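Local coordinates for 4-alpha-glucanotransferase (Corynebacterium glutamicum, PDB 5B68), which is an amylomaltase, a multidomain enzyme of the 4-alpha-glucanotransferase family built round a TIM-barrel domain, with a beta-sandwich domain earlier in the chain, at residues P220-E225 against A385-G390; T238-I243 against R444-T449; W330-E335 against E351-Y356; V391-A396 against D424-P429; L463-L468 against A489-L494. All coordinates share one frame; numbering follows the deposited sequence.

Contact 1 (P220-E225 against A385-G390); sequences PMHAAE and ADLAVG
Pro220 and His222 close on Asp386, Leu387 and Ala388 at the C-terminal end of two neighbouring parallel strands, 215-218 and 382-387, of the TIM barrel. The packing is close round both Pro220 and His222. Pro220 CA sits 3.3 Å from Asp386 O, a CA-H...O contact. The proline ring and the Asp386 side chain run side by side in the same direction, CD of Pro220 lying 3.7 Å from OD2 of Asp386; that carboxylate oxygen is hydrogen-bonded to Tyr235. His222 carries the other half. With CG turned anti to the carbonyl carbon (chi1 -46°), its ring reaches the strand end edge first, and Ala388 N donates to His222 NE2 over 3.2 Å. The bond is fairly straight, 162° at the hydrogen, and the donor stands just 7° out of the ring plane. Ala388 CB packs 3.6 Å from His222 CD2, while Leu387 CD1 meets CE1 obliquely. The contact is looser on the other side, where the loop beyond His222 turns away from 385-390. Between the backbones a water fills in, accepting from Met221 N at 2.9 Å and donating to Asp386 O at 2.8 Å.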
# COMPACT_ATOMS: atom_id res chain seq x y z
N PRO A 220 3.04 -5.27 -3.86
CA PRO A 220 2.27 -4.31 -4.62
C PRO A 220 2.46 -4.58 -6.11
O PRO A 220 3.57 -4.95 -6.57
CB PRO A 220 2.90 -2.95 -4.22
CG PRO A 220 3.56 -3.16 -2.88
CD PRO A 220 3.99 -4.60 -2.94
N MET A 221 1.40 -4.35 -6.85
CA MET A 221 1.40 -4.58 -8.31
C MET A 221 1.09 -3.30 -9.14
O MET A 221 0.64 -3.36 -10.31
CB MET A 221 0.33 -5.60 -8.59
CG MET A 221 0.47 -6.91 -7.79
SD MET A 221 1.83 -7.88 -8.44
CE MET A 221 0.98 -8.60 -9.85
N HIS A 222 1.32 -2.18 -8.50
CA HIS A 222 1.03 -0.88 -9.08
C HIS A 222 1.95 -0.60 -10.29
O HIS A 222 3.12 -0.99 -10.34
CB HIS A 222 1.29 0.25 -8.10
CG HIS A 222 0.76 0.08 -6.72
ND1 HIS A 222 -0.59 -0.04 -6.47
CD2 HIS A 222 1.38 0.09 -5.51
CE1 HIS A 222 -0.77 -0.12 -5.16
NE2 HIS A 222 0.41 -0.10 -4.57
N ALA A 223 1.41 0.12 -11.26
CA ALA A 223 2.16 0.42 -12.46
C ALA A 223 3.37 1.28 -12.17
O ALA A 223 3.33 2.15 -11.33
CB ALA A 223 1.26 1.10 -13.48
N ALA A 224 4.43 1.04 -12.91
CA ALA A 224 5.61 1.86 -12.85
C ALA A 224 5.74 2.55 -14.21
O ALA A 224 4.76 2.81 -14.85
CB ALA A 224 6.83 1.04 -12.51
N GLU A 225 6.95 2.88 -14.60
CA GLU A 225 7.18 3.44 -15.92
C GLU A 225 6.55 2.60 -17.03
O GLU A 225 6.58 1.39 -16.96
CB GLU A 225 8.67 3.60 -16.15
CG GLU A 225 9.32 4.60 -15.20
CD GLU A 225 9.82 3.99 -13.90
OE1 GLU A 225 9.58 2.80 -13.67
OE2 GLU A 225 10.43 4.71 -13.11
N ALA A 385 -3.85 -8.19 -1.78
CA ALA A 385 -3.03 -7.17 -2.37
C ALA A 385 -2.29 -6.35 -1.30
O ALA A 385 -2.64 -6.36 -0.09
CB ALA A 385 -3.95 -6.30 -3.25
N ASP A 386 -1.22 -5.70 -1.70
CA ASP A 386 -0.42 -4.83 -0.83
C ASP A 386 -0.42 -3.42 -1.44
O ASP A 386 -0.17 -3.29 -2.62
CB ASP A 386 1.02 -5.37 -0.74
CG ASP A 386 1.90 -4.69 0.32
OD1 ASP A 386 1.62 -3.60 0.85
OD2 ASP A 386 2.97 -5.20 0.56
N LEU A 387 -0.66 -2.41 -0.61
CA LEU A 387 -0.75 -0.98 -1.05
C LEU A 387 0.49 -0.28 -0.59
O LEU A 387 0.72 -0.14 0.61
CB LEU A 387 -1.97 -0.34 -0.44
CG LEU A 387 -2.25 1.16 -0.71
CD1 LEU A 387 -2.35 1.45 -2.21
CD2 LEU A 387 -3.50 1.55 0.06
N ALA A 388 1.33 0.15 -1.53
CA ALA A 388 2.44 0.95 -1.23
C ALA A 388 1.99 2.28 -0.54
O ALA A 388 0.84 2.70 -0.72
CB ALA A 388 3.17 1.21 -2.55
N VAL A 389 2.88 2.94 0.18
CA VAL A 389 2.59 4.19 0.88
C VAL A 389 2.41 5.39 -0.09
O VAL A 389 1.73 6.35 0.22
CB VAL A 389 3.72 4.67 1.86
CG1 VAL A 389 3.08 5.64 2.84
CG2 VAL A 389 4.31 3.54 2.60
N GLY A 390 3.10 5.33 -1.21
CA GLY A 390 3.16 6.50 -2.05
C GLY A 390 3.78 6.24 -3.39
O GLY A 390 4.00 5.12 -3.79
O HOH W 1 -0.98 -3.64 -5.32

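Contact 2 (T238-I243 against R444-T449); sequences TTRRFI and RNLLRT. With SO4 (sulfate ion), chain K; SO4 (sulfate ion), chain F.
Arg241 and Asn445 lie side by side and point the same way, joining the long loop after barrel strand 215-218 to helix 441-452 of the TIM barrel. The guanidinium and amide planes stand 62° apart, and Asn445 ND2 comes 3.6 Å from Arg241 NH2 as a packing neighbour: both are donors. Asn445 CB lies over one face of the guanidinium and Phe242 CZ over the opposite one, so the group is held between an aliphatic carbon and an aromatic rim. Arg241 gets there with CG anti to the backbone N (chi1 -178°) and an extended chain, whose CG also sits above the centre of the Phe242 ring. Thr449 crosses this chain at about a right angle. Its CG2 presses to 3.1 Å from Arg241 O, while OG1 reaches Arg241 NE through a water, 2.6 Å from OG1 and 3.0 Å from NE. On the neighbouring residue, Leu446 CD2 covers one face of the Arg240 guanidinium, 4.0 Å from NH1; the polar end of Arg240 bonds to Ala388 O. Asn445 OD1 accepts from Arg444 NE at 3.1 Å, and Arg444 in turn grips a sulfate ion, NH1 to O3 at 2.6 Å. The two segments thus meet without a direct hydrogen bond: arginine stems and flat faces do the packing, and the charge of Arg241 is answered by a salt bridge to Glu320, which would keep its extended chain in place.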
# COMPACT_ATOMS: atom_id res chain seq x y z
N THR A 238 4.54 4.44 -10.08
CA THR A 238 4.18 5.75 -10.73
C THR A 238 2.75 6.15 -10.36
O THR A 238 2.39 7.34 -10.44
CB THR A 238 4.41 5.69 -12.27
OG1 THR A 238 4.74 7.01 -12.78
CG2 THR A 238 3.26 5.15 -12.99
N THR A 239 1.96 5.21 -9.88
CA THR A 239 0.57 5.45 -9.51
C THR A 239 0.31 4.39 -8.44
O THR A 239 1.04 3.36 -8.41
CB THR A 239 -0.39 5.27 -10.72
OG1 THR A 239 -1.77 5.41 -10.35
CG2 THR A 239 -0.22 3.89 -11.49
N ARG A 240 -0.68 4.59 -7.59
CA ARG A 240 -1.16 3.53 -6.73
C ARG A 240 -2.52 2.97 -7.21
O ARG A 240 -3.16 2.11 -6.56
CB ARG A 240 -1.24 4.00 -5.29
CG ARG A 240 0.14 4.26 -4.76
CD ARG A 240 0.14 4.47 -3.30
NE ARG A 240 -0.66 5.62 -2.86
CZ ARG A 240 -1.20 5.72 -1.64
NH1 ARG A 240 -1.87 6.84 -1.31
NH2 ARG A 240 -1.06 4.71 -0.74
N ARG A 241 -3.01 3.44 -8.34
CA ARG A 241 -4.28 2.99 -8.82
C ARG A 241 -4.13 1.92 -9.90
O ARG A 241 -4.67 0.86 -9.80
CB ARG A 241 -5.05 4.14 -9.41
CG ARG A 241 -6.42 3.78 -9.92
CD ARG A 241 -7.32 4.94 -10.30
NE ARG A 241 -8.45 4.45 -11.03
CZ ARG A 241 -9.37 5.22 -11.62
NH1 ARG A 241 -10.28 4.65 -12.38
NH2 ARG A 241 -9.35 6.58 -11.47
N PHE A 242 -3.42 2.27 -10.96
CA PHE A 242 -3.28 1.39 -12.09
C PHE A 242 -2.21 0.34 -11.92
O PHE A 242 -1.41 0.41 -11.03
CB PHE A 242 -3.15 2.21 -13.36
CG PHE A 242 -4.31 3.11 -13.55
CD1 PHE A 242 -5.49 2.62 -14.00
CD2 PHE A 242 -4.23 4.43 -13.18
CE1 PHE A 242 -6.57 3.44 -14.15
CE2 PHE A 242 -5.30 5.25 -13.32
CZ PHE A 242 -6.48 4.76 -13.80
N ILE A 243 -2.24 -0.66 -12.80
CA ILE A 243 -1.51 -1.92 -12.60
C ILE A 243 -0.35 -2.05 -13.57
O ILE A 243 -0.46 -1.61 -14.73
CB ILE A 243 -2.45 -3.10 -12.83
CG1 ILE A 243 -3.74 -3.00 -11.98
CG2 ILE A 243 -1.77 -4.45 -12.65
CD1 ILE A 243 -3.51 -3.00 -10.50
N ARG A 444 -10.51 6.96 -2.72
CA ARG A 444 -11.49 6.00 -3.11
C ARG A 444 -11.09 5.18 -4.36
O ARG A 444 -11.21 3.95 -4.37
CB ARG A 444 -12.86 6.65 -3.44
CG ARG A 444 -13.91 5.60 -3.79
CD ARG A 444 -15.20 6.26 -4.27
NE ARG A 444 -15.05 6.77 -5.61
CZ ARG A 444 -15.98 7.47 -6.28
NH1 ARG A 444 -17.14 7.75 -5.70
NH2 ARG A 444 -15.72 7.95 -7.52
N ASN A 445 -10.66 5.88 -5.41
CA ASN A 445 -10.49 5.22 -6.69
C ASN A 445 -9.28 4.26 -6.66
O ASN A 445 -9.38 3.14 -7.24
CB ASN A 445 -10.34 6.27 -7.80
CG ASN A 445 -11.67 6.96 -8.12
OD1 ASN A 445 -12.71 6.59 -7.63
ND2 ASN A 445 -11.60 7.93 -8.97
N LEU A 446 -8.18 4.66 -6.01
CA LEU A 446 -7.04 3.74 -5.92
C LEU A 446 -7.43 2.50 -5.08
O LEU A 446 -7.17 1.34 -5.50
CB LEU A 446 -5.79 4.42 -5.47
CG LEU A 446 -5.59 4.71 -4.00
CD1 LEU A 446 -5.01 3.54 -3.20
CD2 LEU A 446 -4.73 5.90 -3.88
N LEU A 447 -8.15 2.72 -3.98
CA LEU A 447 -8.59 1.61 -3.17
C LEU A 447 -9.52 0.67 -3.91
O LEU A 447 -9.43 -0.60 -3.79
CB LEU A 447 -9.24 2.08 -1.86
CG LEU A 447 -8.36 2.73 -0.82
CD1 LEU A 447 -9.16 3.44 0.29
CD2 LEU A 447 -7.45 1.65 -0.22
N ARG A 448 -10.51 1.23 -4.59
CA ARG A 448 -11.43 0.39 -5.26
C ARG A 448 -10.73 -0.51 -6.33
O ARG A 448 -11.09 -1.66 -6.50
CB ARG A 448 -12.51 1.25 -5.93
CG ARG A 448 -13.55 0.44 -6.59
CD ARG A 448 -14.80 1.21 -6.76
NE ARG A 448 -15.37 1.67 -5.50
CZ ARG A 448 -16.53 2.30 -5.42
NH1 ARG A 448 -17.23 2.54 -6.52
NH2 ARG A 448 -17.00 2.72 -4.24
N THR A 449 -9.75 0.02 -7.04
CA THR A 449 -8.99 -0.77 -8.01
C THR A 449 -8.12 -1.87 -7.31
O THR A 449 -8.16 -3.04 -7.71
CB THR A 449 -8.17 0.11 -8.90
OG1 THR A 449 -9.07 0.96 -9.64
CG2 THR A 449 -7.35 -0.73 -9.86
S SO4 K . -18.93 9.78 -8.08
O1 SO4 K . -20.26 9.59 -8.72
O2 SO4 K . -18.53 11.21 -8.05
O3 SO4 K . -18.99 9.31 -6.66
O4 SO4 K . -17.97 9.02 -8.92
S SO4 F . -17.92 -0.14 -9.68
O1 SO4 F . -18.74 0.48 -10.75
O2 SO4 F . -18.70 -0.28 -8.44
O3 SO4 F . -16.73 0.75 -9.48
O4 SO4 F . -17.63 -1.51 -10.08
O HOH W 2 -8.30 1.63 -12.04

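Contact 3 (W330-E335 against E351-Y356)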
# COMPACT_ATOMS: atom_id res chain seq x y z
N TRP A 330 -0.70 10.27 -19.99
CA TRP A 330 0.59 10.45 -19.41
C TRP A 330 1.56 9.39 -19.96
O TRP A 330 2.70 9.74 -20.31
CB TRP A 330 0.56 10.41 -17.86
CG TRP A 330 1.89 10.53 -17.20
CD1 TRP A 330 2.49 11.65 -16.76
CD2 TRP A 330 2.80 9.44 -16.91
NE1 TRP A 330 3.75 11.34 -16.25
CE2 TRP A 330 3.94 9.99 -16.34
CE3 TRP A 330 2.72 8.05 -17.09
CZ2 TRP A 330 5.04 9.21 -15.94
CZ3 TRP A 330 3.85 7.26 -16.69
CH2 TRP A 330 4.95 7.85 -16.13
N CYS A 331 1.13 8.13 -20.02
CA CYS A 331 2.01 7.08 -20.62
C CYS A 331 2.37 7.39 -22.09
O CYS A 331 3.50 7.27 -22.46
CB CYS A 331 1.37 5.74 -20.62
SG CYS A 331 1.13 5.14 -18.87
N ALA A 332 1.38 7.79 -22.85
CA ALA A 332 1.60 8.19 -24.27
C ALA A 332 2.60 9.32 -24.36
O ALA A 332 3.60 9.26 -25.14
CB ALA A 332 0.24 8.54 -24.89
N ASP A 333 2.46 10.32 -23.50
CA ASP A 333 3.39 11.43 -23.49
C ASP A 333 4.82 11.02 -23.12
O ASP A 333 5.77 11.58 -23.70
CB ASP A 333 2.94 12.55 -22.58
CG ASP A 333 1.73 13.29 -23.13
OD1 ASP A 333 1.45 13.18 -24.35
OD2 ASP A 333 1.06 13.94 -22.31
N ARG A 334 4.97 10.14 -22.13
CA ARG A 334 6.28 9.65 -21.72
C ARG A 334 6.95 8.82 -22.81
O ARG A 334 8.12 8.96 -23.08
CB ARG A 334 6.17 8.83 -20.44
CG ARG A 334 6.21 9.68 -19.17
CD ARG A 334 7.63 9.90 -18.69
NE ARG A 334 8.38 8.66 -18.85
CZ ARG A 334 8.94 7.96 -17.87
NH1 ARG A 334 9.55 6.83 -18.16
NH2 ARG A 334 8.90 8.39 -16.62
N GLU A 335 6.17 7.96 -23.44
CA GLU A 335 6.65 7.16 -24.54
C GLU A 335 7.18 8.08 -25.68
O GLU A 335 8.26 7.88 -26.25
CB GLU A 335 5.58 6.22 -25.09
CG GLU A 335 6.03 5.55 -26.38
CD GLU A 335 5.14 4.50 -26.96
OE1 GLU A 335 5.36 4.15 -28.13
OE2 GLU A 335 4.20 4.02 -26.32
N GLU A 351 -4.25 7.20 -30.37
CA GLU A 351 -4.07 5.76 -30.49
C GLU A 351 -3.16 5.21 -29.38
O GLU A 351 -3.48 4.15 -28.87
CB GLU A 351 -3.46 5.39 -31.86
CG GLU A 351 -3.23 3.91 -32.01
CD GLU A 351 -2.93 3.49 -33.43
OE1 GLU A 351 -1.79 3.73 -33.86
OE2 GLU A 351 -3.86 2.93 -34.06
N LEU A 352 -2.06 5.91 -29.09
CA LEU A 352 -1.15 5.52 -28.01
C LEU A 352 -1.89 5.53 -26.68
O LEU A 352 -1.69 4.64 -25.86
CB LEU A 352 0.05 6.45 -27.88
CG LEU A 352 1.26 6.24 -28.77
CD1 LEU A 352 2.25 7.33 -28.48
CD2 LEU A 352 1.87 4.84 -28.49
N THR A 353 -2.73 6.56 -26.45
CA THR A 353 -3.55 6.62 -25.23
C THR A 353 -4.44 5.39 -25.13
O THR A 353 -4.56 4.71 -24.07
CB THR A 353 -4.35 7.96 -25.17
OG1 THR A 353 -3.46 9.07 -25.06
CG2 THR A 353 -5.35 7.93 -24.01
N MET A 354 -5.04 5.02 -26.24
CA MET A 354 -5.94 3.89 -26.28
C MET A 354 -5.22 2.57 -25.94
O MET A 354 -5.79 1.71 -25.29
CB MET A 354 -6.61 3.79 -27.62
CG MET A 354 -7.66 2.71 -27.69
SD MET A 354 -9.05 2.85 -26.55
CE MET A 354 -10.03 4.12 -27.35
N PHE A 355 -3.99 2.45 -26.48
CA PHE A 355 -3.12 1.30 -26.20
C PHE A 355 -2.86 1.18 -24.70
O PHE A 355 -2.97 0.06 -24.16
CB PHE A 355 -1.81 1.46 -26.91
CG PHE A 355 -0.77 0.41 -26.51
CD1 PHE A 355 -0.87 -0.89 -27.00
CD2 PHE A 355 0.30 0.79 -25.72
CE1 PHE A 355 0.10 -1.83 -26.65
CE2 PHE A 355 1.26 -0.14 -25.40
CZ PHE A 355 1.14 -1.45 -25.88
N TYR A 356 -2.57 2.29 -24.03
CA TYR A 356 -2.31 2.20 -22.57
C TYR A 356 -3.57 1.92 -21.79
O TYR A 356 -3.55 1.22 -20.73
CB TYR A 356 -1.50 3.38 -22.07
CG TYR A 356 -0.11 3.38 -22.60
CD1 TYR A 356 0.82 2.47 -22.11
CD2 TYR A 356 0.31 4.26 -23.64
CE1 TYR A 356 2.11 2.42 -22.58
CE2 TYR A 356 1.61 4.24 -24.12
CZ TYR A 356 2.52 3.30 -23.57
OH TYR A 356 3.84 3.24 -23.99
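A helix-helix packing joins two consecutive helices, 307-338 and 349-376, with Cys331, Ala332 and Glu335 set against Leu352 and Tyr356; both helices lie in the long excursion between TIM-barrel strands 215-218 and 382-387. Their short segments approach to 8.3 Å between axes at 119°, so they run steeply across each other. Small residues allow this: Ala332 CB rests 3.7 Å from Leu352 CB and equally near Thr353 OG1, a hydroxyl bonded to Arg349 O within its own helix. The Tyr356 ring is clasped on its two faces. Cys331 CB stands 3.5 Å from the ring centroid, 13° off the normal, a CH-pi contact, and Phe355 CD2 lies over the centre of the opposite face. Cys331 SG is farther off, 4.6 Å from the centroid and oblique, a sulfur-aromatic contact. Glu335 stretches along the far end of the ring: CG is anti to the backbone N (chi1 171°) and the rest of the chain is extended, bringing the carboxylate to the hydroxyl with its plane almost perpendicular to the ring. Leu352 CD2 packs against the same carboxylate, 3.3 Å from OE2. At the ring edge, Tyr356 OH donates to Glu335 OE2 over a very short 2.5 Å.

Contact 4 (V391-A396 against D424-P429)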
# COMPACT_ATOMS: atom_id res chain seq x y z
N VAL A 391 4.00 7.32 -4.11
CA VAL A 391 4.32 7.23 -5.55
C VAL A 391 5.61 7.96 -5.84
O VAL A 391 6.04 8.79 -5.06
CB VAL A 391 3.20 7.81 -6.44
CG1 VAL A 391 1.89 7.06 -6.25
CG2 VAL A 391 3.01 9.32 -6.24
N HIS A 392 6.15 7.69 -7.01
CA HIS A 392 7.38 8.31 -7.50
C HIS A 392 7.09 9.79 -7.80
O HIS A 392 6.07 10.08 -8.40
CB HIS A 392 7.82 7.62 -8.77
CG HIS A 392 9.21 7.96 -9.19
ND1 HIS A 392 9.55 9.19 -9.69
CD2 HIS A 392 10.36 7.23 -9.20
CE1 HIS A 392 10.83 9.21 -10.00
NE2 HIS A 392 11.34 8.02 -9.73
N PRO A 393 7.95 10.72 -7.31
CA PRO A 393 7.71 12.18 -7.42
C PRO A 393 7.60 12.79 -8.85
O PRO A 393 7.00 13.84 -9.05
CB PRO A 393 8.90 12.79 -6.70
CG PRO A 393 9.96 11.73 -6.73
CD PRO A 393 9.16 10.44 -6.53
N GLY A 394 8.18 12.15 -9.83
CA GLY A 394 8.07 12.65 -11.22
C GLY A 394 7.13 11.87 -12.08
O GLY A 394 7.22 11.94 -13.28
N GLY A 395 6.22 11.07 -11.50
CA GLY A 395 5.46 10.11 -12.25
C GLY A 395 4.03 10.49 -12.60
O GLY A 395 3.65 11.65 -12.52
N ALA A 396 3.24 9.50 -12.94
CA ALA A 396 1.90 9.72 -13.47
C ALA A 396 0.98 10.41 -12.45
O ALA A 396 0.33 11.43 -12.77
CB ALA A 396 1.29 8.40 -13.96
N ASP A 424 14.32 9.26 3.84
CA ASP A 424 13.50 9.98 2.89
C ASP A 424 13.04 8.97 1.87
O ASP A 424 13.84 8.41 1.18
CB ASP A 424 14.35 11.04 2.20
CG ASP A 424 13.56 11.88 1.20
OD1 ASP A 424 12.34 11.77 1.17
OD2 ASP A 424 14.19 12.66 0.48
N TRP A 425 11.73 8.74 1.78
CA TRP A 425 11.18 7.78 0.83
C TRP A 425 10.87 8.41 -0.52
O TRP A 425 10.60 7.73 -1.47
CB TRP A 425 9.93 7.13 1.39
CG TRP A 425 10.14 6.45 2.68
CD1 TRP A 425 11.31 6.00 3.16
CD2 TRP A 425 9.16 6.15 3.67
NE1 TRP A 425 11.14 5.44 4.38
CE2 TRP A 425 9.82 5.52 4.72
CE3 TRP A 425 7.79 6.36 3.77
CZ2 TRP A 425 9.16 5.08 5.85
CZ3 TRP A 425 7.15 5.92 4.90
CH2 TRP A 425 7.83 5.30 5.92
N SER A 426 10.90 9.73 -0.54
CA SER A 426 10.82 10.56 -1.73
C SER A 426 9.41 10.83 -2.27
O SER A 426 9.23 11.57 -3.19
CB SER A 426 11.69 9.98 -2.84
OG SER A 426 10.99 9.02 -3.57
N GLN A 427 8.40 10.26 -1.64
CA GLN A 427 7.05 10.39 -2.15
C GLN A 427 6.42 11.74 -1.86
O GLN A 427 6.64 12.28 -0.81
CB GLN A 427 6.20 9.28 -1.55
CG GLN A 427 6.76 7.90 -1.79
CD GLN A 427 6.59 7.01 -0.60
OE1 GLN A 427 6.11 7.43 0.42
NE2 GLN A 427 6.96 5.76 -0.74
N PRO A 428 5.60 12.27 -2.77
CA PRO A 428 4.85 13.47 -2.42
C PRO A 428 3.62 13.13 -1.59
O PRO A 428 2.89 12.22 -1.95
CB PRO A 428 4.48 14.05 -3.78
CG PRO A 428 4.34 12.89 -4.68
CD PRO A 428 5.35 11.88 -4.16
N PRO A 429 3.39 13.83 -0.47
CA PRO A 429 2.23 13.42 0.33
C PRO A 429 0.95 13.98 -0.23
O PRO A 429 0.93 14.98 -0.89
CB PRO A 429 2.53 14.05 1.67
CG PRO A 429 3.36 15.25 1.38
CD PRO A 429 4.20 14.85 0.21
O HOH W 3 2.85 9.63 -2.59
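Val391 O is the centre of the first shell, 3.3 Å from Pro428 CD and 3.5 Å from Gln427 CA, the latter a CA-H...O contact. The CB and CG of Gln427 line the same carbonyl oxygen. Beside it, the Val391 and Pro428 side chains cross at about a right angle, CG2 of Val391 lying 4.0 Å from CD of Pro428, while Pro393 lays its ring by Ser426, CD lying 3.5 Å from Ser426 O. A water completes this shell, accepting from Val391 N at 3.0 Å and donating to Pro428 O at 2.7 Å; a glycerol molecule also bonds to Pro428 O. The next shell fixes the two loops. On one side, a type I beta turn from His392 to Gly395 leads into helix 396-400, with Gly395 as its N-cap; the His392 ring, CG anti to the backbone N (chi1 -167°), accepts from Gly394 N at ND1 over 3.3 Å, the donor near the ring plane. On the other, backbone bonding of Gln427 to Val411 ties the loop to strand 409-413, and Arg473 donates to Ser426 O. The contact therefore joins the loop after barrel strand 382-387 to the loop that follows edge strand 423-424 of a small antiparallel sheet. Two of the residues that meet are prolines, which have no N-H to offer, and what results is C-H groups packed round carbonyl oxygens, with the polar link between the backbones made by water.

Contact 5 (L463-L468 against A489-L494); sequences LGLFRL and ALVGIL
Leu465 carries this contact, reaching from a short 3-10 turn into the surface of helix 487-500 within the TIM-barrel domain. Its CG is anti to the carbonyl carbon (chi1 -60°) and its chain continues extended, which spreads the branch over three helix residues. CD1 meets Leu494 CD2 at 3.7 Å, CB meets Val491 CG2 at 3.8 Å, and CD2 lies 4.0 Å from Leu490 CB. Leu490, Val491 and Leu494 follow the one-then-three spacing of a single helix face. They turn differently: Leu490 has CG beside the backbone N (chi1 -72°), whereas Leu494 swings CG anti to it (chi1 169°); the Leu494 and Leu465 side chains cross at about a right angle, with CD2 at the meeting point. Val491 CG2 is shared, also touching Phe466 CZ at 3.8 Å. The Phe466 CB points off from the helix, yet the ring returns to Val491 obliquely and meets His487 with nearly parallel planes. Helix 441-452 closes the cluster through Trp443, which touches Leu465. The side chains that meet are all hydrocarbon; among the backbone atoms, Leu465 O is buried 3.7 Å from Leu490 CB and has no polar partner in the model, a cost that dispersion and the exclusion of water from the leucines presumably repay.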
# COMPACT_ATOMS: atom_id res chain seq x y z
N LEU A 463 0.15 3.96 9.71
CA LEU A 463 0.18 5.25 10.47
C LEU A 463 -0.07 6.50 9.61
O LEU A 463 -0.58 7.49 10.12
CB LEU A 463 1.46 5.38 11.25
CG LEU A 463 1.56 6.58 12.19
CD1 LEU A 463 0.55 6.60 13.33
CD2 LEU A 463 3.01 6.72 12.69
N GLY A 464 0.27 6.40 8.31
CA GLY A 464 0.00 7.38 7.28
C GLY A 464 -1.45 7.70 7.05
O GLY A 464 -1.75 8.68 6.34
N LEU A 465 -2.35 6.92 7.59
CA LEU A 465 -3.78 7.27 7.57
C LEU A 465 -4.03 8.37 8.62
O LEU A 465 -5.12 8.98 8.62
CB LEU A 465 -4.62 6.05 7.83
CG LEU A 465 -4.47 4.86 6.84
CD1 LEU A 465 -5.29 3.70 7.38
CD2 LEU A 465 -4.96 5.17 5.47
N PHE A 466 -3.09 8.55 9.57
CA PHE A 466 -3.19 9.49 10.65
C PHE A 466 -2.31 10.71 10.44
O PHE A 466 -2.72 11.84 10.70
CB PHE A 466 -2.88 8.81 12.00
CG PHE A 466 -3.82 7.65 12.31
CD1 PHE A 466 -3.62 6.41 11.73
CD2 PHE A 466 -4.90 7.83 13.15
CE1 PHE A 466 -4.46 5.36 12.02
CE2 PHE A 466 -5.75 6.80 13.42
CZ PHE A 466 -5.55 5.54 12.82
N ARG A 467 -1.05 10.48 10.12
CA ARG A 467 -0.08 11.51 9.97
C ARG A 467 1.08 10.99 9.12
O ARG A 467 1.30 9.76 9.05
CB ARG A 467 0.40 11.95 11.38
CG ARG A 467 1.20 10.86 12.08
CD ARG A 467 1.46 11.19 13.53
NE ARG A 467 0.28 11.06 14.37
CZ ARG A 467 0.22 10.33 15.48
NH1 ARG A 467 -0.89 10.26 16.15
NH2 ARG A 467 1.27 9.62 15.89
N LEU A 468 1.83 11.87 8.50
CA LEU A 468 3.04 11.47 7.79
C LEU A 468 4.15 12.31 8.29
O LEU A 468 3.97 13.51 8.46
CB LEU A 468 2.91 11.67 6.29
CG LEU A 468 2.01 10.61 5.59
CD1 LEU A 468 1.74 11.04 4.15
CD2 LEU A 468 2.56 9.21 5.66
N ALA A 489 -11.69 10.23 8.01
CA ALA A 489 -11.82 10.09 6.57
C ALA A 489 -10.94 9.00 5.94
O ALA A 489 -11.47 8.14 5.26
CB ALA A 489 -11.61 11.44 5.89
N LEU A 490 -9.63 9.00 6.18
CA LEU A 490 -8.75 8.04 5.51
C LEU A 490 -9.03 6.60 5.97
O LEU A 490 -9.17 5.68 5.15
CB LEU A 490 -7.29 8.42 5.73
CG LEU A 490 -6.82 9.67 4.95
CD1 LEU A 490 -5.35 9.91 5.09
CD2 LEU A 490 -7.14 9.55 3.48
N VAL A 491 -9.17 6.40 7.27
CA VAL A 491 -9.43 5.07 7.81
C VAL A 491 -10.82 4.65 7.51
O VAL A 491 -11.09 3.47 7.15
CB VAL A 491 -9.27 5.01 9.36
CG1 VAL A 491 -9.69 3.66 9.90
CG2 VAL A 491 -7.85 5.31 9.79
N GLY A 492 -11.75 5.61 7.62
CA GLY A 492 -13.19 5.30 7.34
C GLY A 492 -13.41 4.88 5.89
O GLY A 492 -14.17 3.95 5.62
N ILE A 493 -12.74 5.55 4.99
CA ILE A 493 -12.85 5.19 3.59
C ILE A 493 -12.14 3.86 3.27
O ILE A 493 -12.61 3.13 2.46
CB ILE A 493 -12.37 6.36 2.71
CG1 ILE A 493 -13.40 7.52 2.79
CG2 ILE A 493 -12.16 5.94 1.24
CD1 ILE A 493 -12.84 8.87 2.31
N LEU A 494 -10.99 3.58 3.87
CA LEU A 494 -10.39 2.30 3.72
C LEU A 494 -11.37 1.21 4.18
O LEU A 494 -11.58 0.20 3.49
CB LEU A 494 -9.08 2.26 4.52
CG LEU A 494 -8.42 0.91 4.70
CD1 LEU A 494 -8.01 0.36 3.36
CD2 LEU A 494 -7.20 1.07 5.58

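How the contacts relate
All five contacts belong to the TIM-barrel domain. Contacts 1 and 2, with centres 8 Å apart, share the loop after strand 215-218 and are tied by Ala223 N to Phe242 O; along the chain their segments interleave. Contact 4 adjoins both, and Thr238 OG1 reaches Ala396 N there. Contact 3 is the outlying helix pair, falling in sequence between the segments of contact 1 and meeting contacts 2 and 4 through Trp330 and contact 1 through Arg334. Contact 5 comes last, touching contact 2 where Leu447 packs on helix 487-500 and contact 4 where Pro429 meets Leu468; its centre is 32 Å from that of contact 3. Barrel-end loops thus bind inserted and flanking helices into one body.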